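Side-chain contact in MSM0271 protein (Mycobacterium smegmatis, PDB 5SUH), which probably forms part of the shell of the mycobacterial RMM microcompartment, as trimers paired into a double ring: residues 182-187 with 228-233. Residues are numbered along the deposited sequence; the frame is centred on the assembly and turned at random.
Sequences AAVAAN and TVLSAI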
loop_
_atom_site.group_PDB
_atom_site.type_symbol
_atom_site.label_atom_id
_atom_site.label_comp_id
_atom_site.label_asym_id
_atom_site.label_seq_id
_atom_site.Cartn_x
_atom_site.Cartn_y
_atom_site.Cartn_z
ATOM N N ALA A 182 -25.793 2.490 2.150
ATOM C CA ALA A 182 -25.354 2.501 0.762
ATOM C C ALA A 182 -25.465 1.095 0.167
ATOM O O ALA A 182 -25.609 0.920 -1.058
ATOM C CB ALA A 182 -23.948 3.032 0.656
ATOM N N ALA A 183 -25.363 0.099 1.044
ATOM C CA ALA A 183 -25.464 -1.302 0.645
ATOM C C ALA A 183 -26.826 -1.615 0.036
ATOM O O ALA A 183 -26.904 -2.197 -1.049
ATOM C CB ALA A 183 -25.198 -2.212 1.827
ATOM N N VAL A 184 -27.898 -1.235 0.732
ATOM C CA VAL A 184 -29.229 -1.572 0.255
ATOM C C VAL A 184 -29.568 -0.706 -0.971
ATOM O O VAL A 184 -30.235 -1.188 -1.897
ATOM C CB VAL A 184 -30.326 -1.439 1.367
ATOM C CG1 VAL A 184 -30.584 0.021 1.764
ATOM C CG2 VAL A 184 -31.624 -2.060 0.897
ATOM N N ALA A 185 -29.085 0.542 -0.998
ATOM C CA ALA A 185 -29.348 1.425 -2.144
ATOM C C ALA A 185 -28.724 0.852 -3.426
ATOM O O ALA A 185 -29.389 0.824 -4.463
ATOM C CB ALA A 185 -28.839 2.850 -1.881
ATOM N N ALA A 186 -27.491 0.343 -3.348
ATOM C CA ALA A 186 -26.838 -0.242 -4.538
ATOM C C ALA A 186 -27.587 -1.472 -5.036
ATOM O O ALA A 186 -27.903 -1.552 -6.222
ATOM C CB ALA A 186 -25.371 -0.616 -4.253
ATOM N N ASN A 187 -27.901 -2.404 -4.127
ATOM C CA ASN A 187 -28.605 -3.633 -4.490
ATOM C C ASN A 187 -30.020 -3.358 -5.049
ATOM O O ASN A 187 -30.442 -4.021 -6.005
ATOM C CB ASN A 187 -28.705 -4.583 -3.289
ATOM C CG ASN A 187 -29.105 -6.015 -3.703
ATOM O OD1 ASN A 187 -28.351 -6.728 -4.389
ATOM N ND2 ASN A 187 -30.294 -6.428 -3.301
ATOM N N THR A 228 -37.361 6.158 -2.836
ATOM C CA THR A 228 -38.539 5.526 -2.260
ATOM C C THR A 228 -38.133 4.494 -1.189
ATOM O O THR A 228 -38.653 4.502 -0.067
ATOM C CB THR A 228 -39.426 4.884 -3.346
ATOM O OG1 THR A 228 -40.039 5.918 -4.129
ATOM C CG2 THR A 228 -40.534 4.107 -2.713
ATOM N N VAL A 229 -37.196 3.627 -1.541
ATOM C CA VAL A 229 -36.694 2.613 -0.623
ATOM C C VAL A 229 -36.176 3.173 0.697
ATOM O O VAL A 229 -36.532 2.658 1.779
ATOM C CB VAL A 229 -35.570 1.802 -1.268
ATOM C CG1 VAL A 229 -34.855 0.934 -0.243
ATOM C CG2 VAL A 229 -36.117 0.988 -2.384
ATOM N N LEU A 230 -35.374 4.234 0.624
ATOM C CA LEU A 230 -34.804 4.801 1.846
ATOM C C LEU A 230 -35.918 5.430 2.716
ATOM O O LEU A 230 -35.881 5.334 3.947
ATOM C CB LEU A 230 -33.710 5.823 1.525
ATOM C CG LEU A 230 -32.433 5.309 0.839
ATOM C CD1 LEU A 230 -31.444 6.406 0.604
ATOM C CD2 LEU A 230 -31.747 4.177 1.600
ATOM N N SER A 231 -36.915 6.050 2.086
ATOM C CA SER A 231 -38.011 6.666 2.851
ATOM C C SER A 231 -38.857 5.656 3.576
ATOM O O SER A 231 -39.346 5.935 4.656
ATOM C CB SER A 231 -38.930 7.498 1.964
ATOM O OG SER A 231 -38.266 8.667 1.552
ATOM N N ALA A 232 -38.976 4.459 3.015
ATOM C CA ALA A 232 -39.868 3.456 3.577
ATOM C C ALA A 232 -39.272 2.786 4.818
ATOM O O ALA A 232 -39.962 2.089 5.552
ATOM C CB ALA A 232 -40.203 2.413 2.520
ATOM N N ILE A 233 -37.995 3.032 5.070
ATOM C CA ILE A 233 -37.303 2.388 6.174
ATOM C C ILE A 233 -37.572 3.033 7.547
ATOM O O ILE A 233 -37.469 4.253 7.710
ATOM C CB ILE A 233 -35.801 2.364 5.891
ATOM C CG1 ILE A 233 -35.518 1.464 4.691
ATOM C CG2 ILE A 233 -35.010 1.879 7.107
ATOM C CD1 ILE A 233 -34.027 1.414 4.289
#
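Val184 meets Leu230 and Ile233 through methyl groups alone, so no flat group presents a face or an edge across this contact; the nearby amide of Asn187 turns elsewhere, its OD1 accepting a hydrogen bond from the backbone N of Gln43. The CG1 methyl of Val184 does most of the touching, approaching CD2 of Leu230 at 4.3 Å and CD1 of Ile233 at 4.5 Å. Rotation about CA-CB, with CG1 69° from the backbone N and CG2 anti to it, turns CG1 to those methyls, and the beta-branch keeps the side chain short and stiff. The partners reach it differently. Leu230 leaves its helix to one side of the interface and brings one arm of its fork inward, its CD2 also standing 4.7 Å from CB of Ala185. Ile233, whose own backbone is extended (psi 131°), points its CB toward the partner helix and stretches its chain out to CD1, with chi2 at 178°. CG1 of Val229 faces CG2 of Val184, just beyond the closer pairs. In helix 182-192 the small side chains of Ala185 and Ala186 rest on Leu210 of strand 208-214, consistent with close packing of helix on sheet. Leu37 adds to the apolar surroundings of Val184, and Pro137 borders Leu230 and Ile233. With no hydrogen bond across it, the contact rests on modest apolar burial, 139 Å² in all. It joins helix 182-192 to the end of helix 216-232 beside the four-stranded antiparallel sheet, the alpha/beta architecture of a circularly permuted BMC domain, here the second of the tandem pair.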